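Local atomic coordinates of FAD-binding PCMH-type domain-containing protein (Gibberella zeae, PDB entry 6YJO), a protein that binds FAD through two covalent links and probably works as an oxidoreductase that oxidises oligosaccharides. Residues K92-S96 with D493-N497; V120-V126 with Q137-R141; A156-G160 with H183-T189; F190-I195 with L213-R218. One frame throughout, in Å; residues are numbered along the deposited sequence.

Interaction 1 (K92-S96 with D493-N497); sequences KVRVS and DMFWN
The guanidinium of R94 lies flat on one face of the W496 indole as a stacked cation-pi pair. Their planes are 9° apart, and R94 CZ sits 3.3 Å from the centroid of the W496 five-membered ring. R94 NH1 lies over the middle of the indole. R94 NH2 comes within 3.2 Å of W496 NE1, but both are donors and do not bond. At the F495 ring, V95 O lies at the edge, 3.6 Å from F495 CD1, while M494 CG lies over one face toward the rim. W496 CG stands anti to the backbone N (chi1 -173°), which carries the indole out to R94. V95 N donates to M494 O (3.0 Å), and V95 CG2 packs on M494 CE (3.5 Å). S96 OG bonds to H115. Strand 95-98 of the FAD-binding domain is thus joined to the berberine-like C-terminal region. R94 is held from two directions, NH1 in a salt bridge with E112 and its face on the indole, which probably fixes the guanidinium's rotation.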
loop_
_atom_site.group_PDB
_atom_site.type_symbol
_atom_site.label_atom_id
_atom_site.label_comp_id
_atom_site.label_asym_id
_atom_site.label_seq_id
_atom_site.Cartn_x
_atom_site.Cartn_y
_atom_site.Cartn_z
ATOM N N LYS A 92 -30.122 2.149 -0.818
ATOM C CA LYS A 92 -29.555 1.904 -2.146
ATOM C C LYS A 92 -28.358 2.810 -2.433
ATOM O O LYS A 92 -28.134 3.219 -3.574
ATOM C CB LYS A 92 -30.614 2.072 -3.240
ATOM C CG LYS A 92 -30.304 1.293 -4.522
ATOM C CD LYS A 92 -30.830 1.992 -5.779
ATOM C CE LYS A 92 -29.744 2.793 -6.500
ATOM N NZ LYS A 92 -30.046 4.251 -6.560
ATOM N N VAL A 93 -27.582 3.140 -1.401
ATOM C CA VAL A 93 -26.326 3.859 -1.587
ATOM C C VAL A 93 -25.187 2.854 -1.665
ATOM O O VAL A 93 -25.181 1.831 -0.969
ATOM C CB VAL A 93 -26.074 4.882 -0.459
ATOM C CG1 VAL A 93 -27.126 5.986 -0.474
ATOM C CG2 VAL A 93 -25.999 4.201 0.910
ATOM N N ARG A 94 -24.225 3.142 -2.534
ATOM C CA ARG A 94 -22.929 2.489 -2.451
ATOM C C ARG A 94 -22.245 2.900 -1.153
ATOM O O ARG A 94 -22.406 4.028 -0.680
ATOM C CB ARG A 94 -22.082 2.866 -3.666
ATOM C CG ARG A 94 -22.562 2.215 -4.948
ATOM C CD ARG A 94 -22.097 2.986 -6.158
ATOM N NE ARG A 94 -22.194 2.195 -7.379
ATOM C CZ ARG A 94 -21.684 2.567 -8.546
ATOM N NH1 ARG A 94 -21.039 3.720 -8.649
ATOM N NH2 ARG A 94 -21.817 1.787 -9.609
ATOM N N VAL A 95 -21.499 1.975 -0.561
ATOM C CA VAL A 95 -20.862 2.191 0.731
ATOM C C VAL A 95 -19.376 1.896 0.601
ATOM O O VAL A 95 -18.977 0.954 -0.090
ATOM C CB VAL A 95 -21.489 1.311 1.831
ATOM C CG1 VAL A 95 -20.849 1.611 3.178
ATOM C CG2 VAL A 95 -22.997 1.513 1.881
ATOM N N SER A 96 -18.561 2.695 1.281
ATOM C CA SER A 96 -17.114 2.604 1.178
ATOM C C SER A 96 -16.502 2.878 2.541
ATOM O O SER A 96 -16.929 3.789 3.251
ATOM C CB SER A 96 -16.571 3.589 0.138
ATOM O OG SER A 96 -16.640 3.032 -1.164
ATOM N N ASP A 493 -22.995 -4.872 -6.085
ATOM C CA ASP A 493 -21.815 -4.012 -6.082
ATOM C C ASP A 493 -22.015 -2.814 -5.155
ATOM O O ASP A 493 -21.785 -1.661 -5.525
ATOM C CB ASP A 493 -21.457 -3.560 -7.499
ATOM C CG ASP A 493 -20.011 -3.130 -7.621
ATOM O OD1 ASP A 493 -19.315 -3.059 -6.583
ATOM O OD2 ASP A 493 -19.565 -2.868 -8.756
ATOM N N MET A 494 -22.451 -3.105 -3.930
ATOM C CA MET A 494 -22.561 -2.066 -2.911
ATOM C C MET A 494 -21.195 -1.462 -2.594
ATOM O O MET A 494 -21.029 -0.237 -2.592
ATOM C CB MET A 494 -23.203 -2.650 -1.653
ATOM C CG MET A 494 -22.837 -1.941 -0.366
ATOM S SD MET A 494 -24.003 -2.335 0.946
ATOM C CE MET A 494 -23.014 -1.976 2.388
ATOM N N PHE A 495 -20.205 -2.309 -2.324
ATOM C CA PHE A 495 -18.855 -1.845 -2.002
ATOM C C PHE A 495 -18.160 -1.513 -3.313
ATOM O O PHE A 495 -17.438 -2.327 -3.891
ATOM C CB PHE A 495 -18.100 -2.895 -1.198
ATOM C CG PHE A 495 -18.834 -3.348 0.026
ATOM C CD1 PHE A 495 -19.121 -2.454 1.043
ATOM C CD2 PHE A 495 -19.241 -4.667 0.158
ATOM C CE1 PHE A 495 -19.799 -2.865 2.169
ATOM C CE2 PHE A 495 -19.919 -5.084 1.283
ATOM C CZ PHE A 495 -20.196 -4.181 2.291
ATOM N N TRP A 496 -18.381 -0.293 -3.783
ATOM C CA TRP A 496 -17.972 0.129 -5.111
ATOM C C TRP A 496 -16.830 1.131 -5.016
ATOM O O TRP A 496 -16.778 1.942 -4.088
ATOM C CB TRP A 496 -19.154 0.755 -5.856
ATOM C CG TRP A 496 -18.870 1.070 -7.289
ATOM C CD1 TRP A 496 -19.137 0.282 -8.369
ATOM C CD2 TRP A 496 -18.269 2.263 -7.800
ATOM N NE1 TRP A 496 -18.739 0.910 -9.523
ATOM C CE2 TRP A 496 -18.201 2.128 -9.199
ATOM C CE3 TRP A 496 -17.780 3.433 -7.210
ATOM C CZ2 TRP A 496 -17.663 3.118 -10.019
ATOM C CZ3 TRP A 496 -17.248 4.414 -8.024
ATOM C CH2 TRP A 496 -17.193 4.251 -9.414
ATOM N N ASN A 497 -15.912 1.055 -5.971
ATOM C CA ASN A 497 -14.919 2.097 -6.182
ATOM C C ASN A 497 -14.500 2.055 -7.644
ATOM O O ASN A 497 -14.704 1.042 -8.323
ATOM C CB ASN A 497 -13.703 1.934 -5.257
ATOM C CG ASN A 497 -12.901 0.687 -5.554
ATOM O OD1 ASN A 497 -12.059 0.679 -6.451
ATOM N ND2 ASN A 497 -13.149 -0.375 -4.790
#

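Interaction 2 (V120-V126 with Q137-R141); sequences VDAMDTV and QAGAR
T125 and Q137 run side by side, pointing the same way, where the chain enters a type I beta turn, Q137 to A140, of the FAD-binding domain. Q137 OE1 takes the T125 N-H on a lone pair, in the carbonyl plane (2.8 Å). Q137 N donates to T125 O (3.0 Å). The Q137 chain is extended beyond CG, which brings the amide up to the T125 backbone. M123 crosses this side chain at about a right angle, M123 CE 3.9 Å from Q137 NE2. The M123 carbonyl points almost straight at G139 N (2.7 Å), but the N-H itself is bent away, 130° at the hydrogen. G139 CA makes a CA-H...O contact with V120 O (3.1 Å). V120 and A138 both touch the FAD. D121 pairs with R337, R141 NH1 bonds to G164 O and G100 O, and R141 NE is buried without a partner. The D121 and R141 planes are 87° apart, with a weak salt bridge from R141 NH2 to D121 OD2 (3.4 Å).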
loop_
_atom_site.group_PDB
_atom_site.type_symbol
_atom_site.label_atom_id
_atom_site.label_comp_id
_atom_site.label_asym_id
_atom_site.label_seq_id
_atom_site.Cartn_x
_atom_site.Cartn_y
_atom_site.Cartn_z
ATOM N N VAL A 120 -13.631 4.066 9.987
ATOM C CA VAL A 120 -13.290 3.147 11.068
ATOM C C VAL A 120 -12.074 3.666 11.829
ATOM O O VAL A 120 -11.492 2.952 12.653
ATOM C CB VAL A 120 -13.036 1.729 10.523
ATOM C CG1 VAL A 120 -14.216 1.263 9.684
ATOM C CG2 VAL A 120 -11.743 1.678 9.710
ATOM N N ASP A 121 -11.703 4.924 11.573
ATOM C CA ASP A 121 -10.513 5.503 12.192
ATOM C C ASP A 121 -10.577 5.462 13.718
ATOM O O ASP A 121 -9.535 5.388 14.379
ATOM C CB ASP A 121 -10.340 6.944 11.702
ATOM C CG ASP A 121 -9.142 7.642 12.322
ATOM O OD1 ASP A 121 -8.230 6.948 12.821
ATOM O OD2 ASP A 121 -9.115 8.893 12.309
ATOM N N ALA A 122 -11.779 5.517 14.298
ATOM C CA ALA A 122 -11.917 5.519 15.751
ATOM C C ALA A 122 -11.715 4.141 16.375
ATOM O O ALA A 122 -11.567 4.049 17.599
ATOM C CB ALA A 122 -13.293 6.066 16.147
ATOM N N MET A 123 -11.698 3.077 15.575
ATOM C CA MET A 123 -11.468 1.716 16.063
ATOM C C MET A 123 -10.013 1.371 15.769
ATOM O O MET A 123 -9.672 0.935 14.669
ATOM C CB MET A 123 -12.434 0.743 15.397
ATOM C CG MET A 123 -13.898 1.063 15.644
ATOM S SD MET A 123 -15.033 0.069 14.653
ATOM C CE MET A 123 -14.470 -1.592 15.046
ATOM N N ASP A 124 -9.140 1.575 16.767
ATOM C CA ASP A 124 -7.703 1.415 16.569
ATOM C C ASP A 124 -7.035 0.608 17.682
ATOM O O ASP A 124 -5.822 0.727 17.877
ATOM C CB ASP A 124 -7.025 2.784 16.445
ATOM C CG ASP A 124 -7.119 3.605 17.720
ATOM O OD1 ASP A 124 -7.681 3.110 18.719
ATOM O OD2 ASP A 124 -6.625 4.754 17.724
ATOM N N THR A 125 -7.783 -0.216 18.409
ATOM C CA THR A 125 -7.199 -0.953 19.522
ATOM C C THR A 125 -6.309 -2.081 19.008
ATOM O O THR A 125 -6.736 -2.901 18.188
ATOM C CB THR A 125 -8.299 -1.512 20.428
ATOM O OG1 THR A 125 -9.111 -0.434 20.918
ATOM C CG2 THR A 125 -7.698 -2.275 21.602
ATOM N N VAL A 126 -5.063 -2.113 19.492
ATOM C CA VAL A 126 -4.122 -3.196 19.222
ATOM C C VAL A 126 -4.095 -4.114 20.433
ATOM O O VAL A 126 -4.219 -3.657 21.576
ATOM C CB VAL A 126 -2.708 -2.661 18.915
ATOM C CG1 VAL A 126 -1.745 -3.816 18.659
ATOM C CG2 VAL A 126 -2.732 -1.704 17.731
ATOM N N GLN A 137 -7.500 -3.538 15.331
ATOM C CA GLN A 137 -8.752 -2.996 14.823
ATOM C C GLN A 137 -8.499 -2.239 13.525
ATOM O O GLN A 137 -7.418 -1.689 13.300
ATOM C CB GLN A 137 -9.406 -2.093 15.872
ATOM C CG GLN A 137 -10.150 -2.875 16.945
ATOM C CD GLN A 137 -10.940 -1.986 17.884
ATOM O OE1 GLN A 137 -10.429 -0.996 18.406
ATOM N NE2 GLN A 137 -12.202 -2.336 18.101
ATOM N N ALA A 138 -9.512 -2.235 12.658
ATOM C CA ALA A 138 -9.328 -1.830 11.271
ATOM C C ALA A 138 -8.913 -0.371 11.106
ATOM O O ALA A 138 -8.469 0.005 10.016
ATOM C CB ALA A 138 -10.619 -2.097 10.501
ATOM N N GLY A 139 -9.026 0.449 12.145
ATOM C CA GLY A 139 -8.684 1.851 12.066
ATOM C C GLY A 139 -7.304 2.216 12.551
ATOM O O GLY A 139 -6.911 3.381 12.431
ATOM N N ALA A 140 -6.556 1.268 13.107
ATOM C CA ALA A 140 -5.213 1.572 13.574
ATOM C C ALA A 140 -4.335 2.011 12.410
ATOM O O ALA A 140 -4.400 1.453 11.311
ATOM C CB ALA A 140 -4.597 0.355 14.267
ATOM N N ARG A 141 -3.522 3.032 12.651
ATOM C CA ARG A 141 -2.527 3.469 11.688
ATOM C C ARG A 141 -1.216 2.731 11.937
ATOM O O ARG A 141 -0.932 2.297 13.057
ATOM C CB ARG A 141 -2.339 4.987 11.776
ATOM C CG ARG A 141 -3.510 5.750 11.158
ATOM C CD ARG A 141 -3.649 7.191 11.649
ATOM N NE ARG A 141 -4.989 7.708 11.373
ATOM C CZ ARG A 141 -5.409 8.106 10.176
ATOM N NH1 ARG A 141 -4.595 8.056 9.131
ATOM N NH2 ARG A 141 -6.650 8.550 10.024
#

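Interaction 3 (A156-G160 with H183-T189); sequences AIPHG and HGLTLDT. With FAD (flavin-adenine dinucleotide), chain C.
P158 meets T186 and G184 in the tight part of this buried contact. T186 OG1 donates to P158 O at 2.5 Å, shorter than a usual hydrogen bond, so the exact length is doubtful. T186 OG1 sits beside its own backbone N (chi1 -45°), with CG2 anti to that N. This turns the hydroxyl to the proline carbonyl. The proline ring is pressed against backbone oxygens: P158 CB is 3.0 Å from G184 O, and P158 CG is 3.5 Å from H183 O. T189 CG2 packs against P158 CD of the proline ring at 3.7 Å. Residues 186-188 form a short 3-10 segment, and just after it T189 OG1 and T189 N both donate to T186 O from the same face. The contact lies in the FAD-binding domain, on the approach to C162, one of the two covalent FAD sites. G160 CA comes within 3.5 Å of FAD O4. G160 N bonds to H170 NE2, whose other ring nitrogen bonds to FAD, and T186 packs on H170. Packing is looser at the edges. I157 CG2 is 4.3 Å from T189 OG1. H183 is partly exposed; its imidazole leads away and stacks on F235. H159 also turns its ring from the contact, and H159 ND1 donates to a lone pair of G160 O at 3.1 Å.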
loop_
_atom_site.group_PDB
_atom_site.type_symbol
_atom_site.label_atom_id
_atom_site.label_comp_id
_atom_site.label_asym_id
_atom_site.label_seq_id
_atom_site.Cartn_x
_atom_site.Cartn_y
_atom_site.Cartn_z
ATOM N N ALA A 156 6.326 -7.045 16.156
ATOM C CA ALA A 156 6.171 -6.180 15.001
ATOM C C ALA A 156 5.592 -6.991 13.854
ATOM O O ALA A 156 5.654 -8.225 13.844
ATOM C CB ALA A 156 7.506 -5.556 14.588
ATOM N N ILE A 157 5.017 -6.277 12.892
ATOM C CA ILE A 157 4.621 -6.874 11.621
ATOM C C ILE A 157 5.244 -6.045 10.502
ATOM O O ILE A 157 5.562 -4.863 10.692
ATOM C CB ILE A 157 3.084 -6.949 11.470
ATOM C CG1 ILE A 157 2.444 -5.575 11.680
ATOM C CG2 ILE A 157 2.495 -7.950 12.453
ATOM C CD1 ILE A 157 0.923 -5.613 11.624
ATOM N N PRO A 158 5.441 -6.644 9.329
ATOM C CA PRO A 158 6.059 -5.900 8.222
ATOM C C PRO A 158 5.055 -4.964 7.564
ATOM O O PRO A 158 3.933 -5.361 7.245
ATOM C CB PRO A 158 6.515 -7.005 7.266
ATOM C CG PRO A 158 5.551 -8.128 7.515
ATOM C CD PRO A 158 5.189 -8.053 8.981
ATOM N N HIS A 159 5.461 -3.712 7.369
ATOM C CA HIS A 159 4.593 -2.706 6.770
ATOM C C HIS A 159 5.460 -1.592 6.196
ATOM O O HIS A 159 6.690 -1.628 6.283
ATOM C CB HIS A 159 3.596 -2.168 7.797
ATOM C CG HIS A 159 4.237 -1.706 9.068
ATOM N ND1 HIS A 159 5.153 -0.678 9.105
ATOM C CD2 HIS A 159 4.109 -2.142 10.344
ATOM C CE1 HIS A 159 5.555 -0.495 10.351
ATOM N NE2 HIS A 159 4.935 -1.369 11.122
ATOM N N GLY A 160 4.798 -0.587 5.619
ATOM C CA GLY A 160 5.472 0.488 4.925
ATOM C C GLY A 160 6.038 1.542 5.855
ATOM O O GLY A 160 5.932 1.474 7.079
ATOM N N HIS A 183 10.740 -10.176 6.046
ATOM C CA HIS A 183 9.615 -10.731 6.782
ATOM C C HIS A 183 8.304 -10.708 6.004
ATOM O O HIS A 183 7.270 -11.084 6.566
ATOM C CB HIS A 183 9.430 -9.980 8.111
ATOM C CG HIS A 183 10.589 -10.116 9.052
ATOM N ND1 HIS A 183 11.238 -9.028 9.596
ATOM C CD2 HIS A 183 11.211 -11.212 9.550
ATOM C CE1 HIS A 183 12.211 -9.447 10.385
ATOM N NE2 HIS A 183 12.217 -10.767 10.375
ATOM N N GLY A 184 8.308 -10.273 4.747
ATOM C CA GLY A 184 7.174 -10.435 3.864
ATOM C C GLY A 184 6.279 -9.207 3.814
ATOM O O GLY A 184 6.426 -8.246 4.574
ATOM N N LEU A 185 5.334 -9.252 2.876
ATOM C CA LEU A 185 4.265 -8.268 2.841
ATOM C C LEU A 185 3.438 -8.354 4.119
ATOM O O LEU A 185 3.403 -9.381 4.801
ATOM C CB LEU A 185 3.354 -8.496 1.633
ATOM C CG LEU A 185 3.970 -8.496 0.231
ATOM C CD1 LEU A 185 2.927 -8.951 -0.777
ATOM C CD2 LEU A 185 4.516 -7.122 -0.145
ATOM N N THR A 186 2.761 -7.250 4.442
ATOM C CA THR A 186 1.884 -7.251 5.607
ATOM C C THR A 186 0.834 -8.350 5.502
ATOM O O THR A 186 0.506 -9.003 6.500
ATOM C CB THR A 186 1.206 -5.891 5.768
ATOM O OG1 THR A 186 2.168 -4.844 5.589
ATOM C CG2 THR A 186 0.580 -5.776 7.154
ATOM N N LEU A 187 0.299 -8.577 4.301
ATOM C CA LEU A 187 -0.716 -9.610 4.144
ATOM C C LEU A 187 -0.134 -11.015 4.211
ATOM O O LEU A 187 -0.903 -11.974 4.344
ATOM C CB LEU A 187 -1.480 -9.425 2.827
ATOM C CG LEU A 187 -0.750 -9.458 1.482
ATOM C CD1 LEU A 187 -0.263 -10.850 1.107
ATOM C CD2 LEU A 187 -1.686 -8.922 0.407
ATOM N N ASP A 188 1.193 -11.164 4.118
ATOM C CA ASP A 188 1.790 -12.487 4.265
ATOM C C ASP A 188 1.690 -12.981 5.700
ATOM O O ASP A 188 1.689 -14.193 5.938
ATOM C CB ASP A 188 3.248 -12.464 3.805
ATOM C CG ASP A 188 3.387 -12.280 2.302
ATOM O OD1 ASP A 188 2.404 -12.532 1.570
ATOM O OD2 ASP A 188 4.481 -11.888 1.848
ATOM N N THR A 189 1.592 -12.067 6.662
ATOM C CA THR A 189 1.407 -12.409 8.066
ATOM C C THR A 189 -0.058 -12.348 8.482
ATOM O O THR A 189 -0.355 -12.412 9.678
ATOM C CB THR A 189 2.242 -11.477 8.950
ATOM O OG1 THR A 189 1.710 -10.149 8.890
ATOM C CG2 THR A 189 3.690 -11.451 8.479
HETATM P PA FAD C . -7.929 4.447 2.808
HETATM O O1A FAD C . -8.222 5.499 1.807
HETATM O O2A FAD C . -8.675 4.620 4.141
HETATM O O5B FAD C . -8.203 3.013 2.213
HETATM C C5B FAD C . -7.690 2.628 0.921
HETATM C C4B FAD C . -8.517 1.495 0.377
HETATM O O4B FAD C . -8.793 0.549 1.440
HETATM C C3B FAD C . -9.876 1.909 -0.179
HETATM O O3B FAD C . -10.251 1.078 -1.272
HETATM C C2B FAD C . -10.792 1.711 1.028
HETATM O O2B FAD C . -12.143 1.501 0.646
HETATM C C1B FAD C . -10.191 0.444 1.632
HETATM N N9A FAD C . -10.469 0.271 3.055
HETATM C C8A FAD C . -10.066 1.071 4.094
HETATM N N7A FAD C . -10.478 0.671 5.272
HETATM C C5A FAD C . -11.209 -0.478 4.990
HETATM C C6A FAD C . -11.909 -1.377 5.811
HETATM N N6A FAD C . -12.000 -1.266 7.139
HETATM N N1A FAD C . -12.529 -2.416 5.208
HETATM C C2A FAD C . -12.442 -2.536 3.882
HETATM N N3A FAD C . -11.810 -1.752 3.008
HETATM C C4A FAD C . -11.209 -0.728 3.630
HETATM N N1 FAD C . 2.307 1.567 0.475
HETATM C C2 FAD C . 3.322 0.656 0.534
HETATM O O2 FAD C . 3.185 -0.494 0.101
HETATM N N3 FAD C . 4.539 1.018 1.091
HETATM C C4 FAD C . 4.854 2.255 1.617
HETATM O O4 FAD C . 5.971 2.464 2.088
HETATM C C4X FAD C . 3.769 3.214 1.549
HETATM N N5 FAD C . 3.978 4.410 2.024
HETATM C C5X FAD C . 2.937 5.323 1.963
HETATM C C6 FAD C . 3.143 6.614 2.434
HETATM C C7 FAD C . 2.125 7.560 2.423
HETATM C C7M FAD C . 2.389 8.939 2.969
HETATM C C8 FAD C . 0.882 7.228 1.856
HETATM C C8M FAD C . -0.244 8.223 1.812
HETATM C C9 FAD C . 0.677 5.944 1.359
HETATM C C9A FAD C . 1.693 4.997 1.404
HETATM N N10 FAD C . 1.510 3.689 0.915
HETATM C C10 FAD C . 2.530 2.774 0.962
HETATM C "C1'" FAD C . 0.242 3.292 0.289
HETATM C "C2'" FAD C . -0.730 2.609 1.237
HETATM O "O2'" FAD C . -0.332 1.255 1.448
HETATM C "C3'" FAD C . -2.121 2.627 0.604
HETATM O "O3'" FAD C . -2.445 3.977 0.292
HETATM C "C4'" FAD C . -3.228 2.053 1.486
HETATM O "O4'" FAD C . -4.109 1.246 0.706
HETATM C "C5'" FAD C . -4.008 3.158 2.159
HETATM O "O5'" FAD C . -4.784 2.601 3.237
HETATM P P FAD C . -5.592 3.530 4.205
HETATM O O1P FAD C . -6.589 2.692 5.010
HETATM O O2P FAD C . -4.649 4.372 4.983
HETATM O O3P FAD C . -6.378 4.433 3.137
#

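Interaction 4 (F190-I195 with L213-R218); sequences FLGATI and LTWALR
F190 and R218 carry the polar part of a strand-on-helix packing in which strand 190-195 crosses helix 213-218 at 104°, with axes 9.3 Å apart. R218 NH2 donates to F190 O (3.0 Å), and this oxygen lies in the guanidinium plane. R218 NE adds a weaker bond to the same atom. The F190 ring and the guanidinium are nearly perpendicular (81°), with R218 NE at the ring edge and G192 N over one face of the ring. With chi1 at -179° F190 CG stands anti to the backbone N, and the ring turns to the helix with F190 CD2 on R218 CG (3.7 Å). Further along the strand, I195 CD1 meets L217 CD2 tip to tip (3.8 Å). In the next shell, a salt bridge to D207 and a bond to N407 O hold R218 NH1. F190 packs on L230 of strand 226-236. One water donates to F190 O at 2.6 Å. Another donates to L191 O at 2.6 Å and accepts weakly from R218 NH2.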
loop_
_atom_site.group_PDB
_atom_site.type_symbol
_atom_site.label_atom_id
_atom_site.label_comp_id
_atom_site.label_asym_id
_atom_site.label_seq_id
_atom_site.Cartn_x
_atom_site.Cartn_y
_atom_site.Cartn_z
ATOM N N PHE A 190 -0.971 -12.247 7.515
ATOM C CA PHE A 190 -2.392 -12.070 7.787
ATOM C C PHE A 190 -3.031 -13.403 8.163
ATOM O O PHE A 190 -2.901 -14.391 7.434
ATOM C CB PHE A 190 -3.078 -11.470 6.555
ATOM C CG PHE A 190 -4.547 -11.214 6.733
ATOM C CD1 PHE A 190 -4.991 -10.126 7.467
ATOM C CD2 PHE A 190 -5.486 -12.051 6.147
ATOM C CE1 PHE A 190 -6.342 -9.889 7.628
ATOM C CE2 PHE A 190 -6.841 -11.815 6.304
ATOM C CZ PHE A 190 -7.268 -10.734 7.044
ATOM N N LEU A 191 -3.718 -13.427 9.307
ATOM C CA LEU A 191 -4.397 -14.622 9.801
ATOM C C LEU A 191 -5.876 -14.646 9.448
ATOM O O LEU A 191 -6.394 -15.684 9.023
ATOM C CB LEU A 191 -4.250 -14.732 11.327
ATOM C CG LEU A 191 -2.851 -14.926 11.924
ATOM C CD1 LEU A 191 -2.920 -14.901 13.450
ATOM C CD2 LEU A 191 -2.230 -16.233 11.460
ATOM N N GLY A 192 -6.562 -13.523 9.615
ATOM C CA GLY A 192 -7.984 -13.444 9.354
ATOM C C GLY A 192 -8.509 -12.107 9.828
ATOM O O GLY A 192 -7.773 -11.287 10.388
ATOM N N ALA A 193 -9.801 -11.892 9.588
ATOM C CA ALA A 193 -10.419 -10.625 9.948
ATOM C C ALA A 193 -11.912 -10.788 10.174
ATOM O O ALA A 193 -12.596 -11.471 9.409
ATOM C CB ALA A 193 -10.191 -9.568 8.864
ATOM N N THR A 194 -12.403 -10.144 11.228
ATOM C CA THR A 194 -13.830 -9.901 11.369
ATOM C C THR A 194 -14.262 -8.927 10.279
ATOM O O THR A 194 -13.721 -7.823 10.177
ATOM C CB THR A 194 -14.126 -9.337 12.761
ATOM O OG1 THR A 194 -13.527 -10.176 13.761
ATOM C CG2 THR A 194 -15.624 -9.249 12.996
ATOM N N ILE A 195 -15.208 -9.347 9.441
ATOM C CA ILE A 195 -15.602 -8.583 8.264
ATOM C C ILE A 195 -17.120 -8.574 8.159
ATOM O O ILE A 195 -17.784 -9.567 8.478
ATOM C CB ILE A 195 -14.961 -9.161 6.985
ATOM C CG1 ILE A 195 -15.386 -8.351 5.758
ATOM C CG2 ILE A 195 -15.331 -10.633 6.807
ATOM C CD1 ILE A 195 -14.627 -8.724 4.502
ATOM N N LEU A 213 -12.852 -16.366 0.507
ATOM C CA LEU A 213 -12.991 -15.002 1.006
ATOM C C LEU A 213 -11.674 -14.499 1.583
ATOM O O LEU A 213 -11.222 -13.392 1.265
ATOM C CB LEU A 213 -14.105 -14.945 2.050
ATOM C CG LEU A 213 -14.315 -13.622 2.786
ATOM C CD1 LEU A 213 -14.383 -12.460 1.805
ATOM C CD2 LEU A 213 -15.584 -13.700 3.622
ATOM N N THR A 214 -11.035 -15.312 2.431
ATOM C CA THR A 214 -9.742 -14.935 2.994
ATOM C C THR A 214 -8.700 -14.774 1.896
ATOM O O THR A 214 -7.823 -13.906 1.978
ATOM C CB THR A 214 -9.294 -15.993 4.005
ATOM O OG1 THR A 214 -10.318 -16.184 4.989
ATOM C CG2 THR A 214 -8.002 -15.585 4.701
ATOM N N TRP A 215 -8.780 -15.609 0.861
ATOM C CA TRP A 215 -7.881 -15.483 -0.279
ATOM C C TRP A 215 -8.035 -14.122 -0.948
ATOM O O TRP A 215 -7.041 -13.493 -1.331
ATOM C CB TRP A 215 -8.164 -16.622 -1.259
ATOM C CG TRP A 215 -7.483 -16.521 -2.585
ATOM C CD1 TRP A 215 -6.257 -17.019 -2.922
ATOM C CD2 TRP A 215 -8.007 -15.912 -3.768
ATOM N NE1 TRP A 215 -5.983 -16.748 -4.244
ATOM C CE2 TRP A 215 -7.042 -16.068 -4.785
ATOM C CE3 TRP A 215 -9.199 -15.247 -4.067
ATOM C CZ2 TRP A 215 -7.231 -15.578 -6.074
ATOM C CZ3 TRP A 215 -9.385 -14.759 -5.345
ATOM C CH2 TRP A 215 -8.409 -14.932 -6.336
ATOM N N ALA A 216 -9.277 -13.644 -1.081
ATOM C CA ALA A 216 -9.505 -12.335 -1.685
ATOM C C ALA A 216 -9.070 -11.215 -0.751
ATOM O O ALA A 216 -8.573 -10.178 -1.206
ATOM C CB ALA A 216 -10.980 -12.181 -2.057
ATOM N N LEU A 217 -9.247 -11.398 0.560
ATOM C CA LEU A 217 -8.836 -10.366 1.506
ATOM C C LEU A 217 -7.332 -10.144 1.474
ATOM O O LEU A 217 -6.865 -9.026 1.731
ATOM C CB LEU A 217 -9.289 -10.731 2.923
ATOM C CG LEU A 217 -10.802 -10.788 3.131
ATOM C CD1 LEU A 217 -11.151 -10.974 4.599
ATOM C CD2 LEU A 217 -11.477 -9.540 2.583
ATOM N N ARG A 218 -6.555 -11.186 1.170
ATOM C CA ARG A 218 -5.107 -11.050 1.013
ATOM C C ARG A 218 -4.795 -10.523 -0.390
ATOM O O ARG A 218 -4.195 -11.198 -1.227
ATOM C CB ARG A 218 -4.400 -12.378 1.258
ATOM C CG ARG A 218 -4.464 -12.907 2.685
ATOM C CD ARG A 218 -3.491 -14.063 2.870
ATOM N NE ARG A 218 -3.611 -14.689 4.183
ATOM C CZ ARG A 218 -4.403 -15.724 4.460
ATOM N NH1 ARG A 218 -5.161 -16.273 3.518
ATOM N NH2 ARG A 218 -4.436 -16.215 5.692
HETATM O O HOH W 1 -0.951 -15.233 5.997
HETATM O O HOH W 2 -6.230 -18.035 7.996
#

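How the interactions relate
Interactions 2, 3 and 4 follow one another along the chain, and all three lie within the long loop that interaction 1 closes. Interaction 1 ties strand 95-98 of the three-stranded parallel sheet to the C-terminal region. The others border the six-stranded antiparallel sheet: strands 126-128 and 133-137 run out from interaction 2, strand 155-156 leads into interaction 3, and strand 190-196 runs from interaction 3 into interaction 4. Interactions 3 and 4 touch, L187 packing on R218, with centres about 14 Å apart. Interactions 1 and 3 are farthest apart, about 29 Å between centres. The FAD lies between them: S96 is near its adenosine end, and G160 meets the flavin.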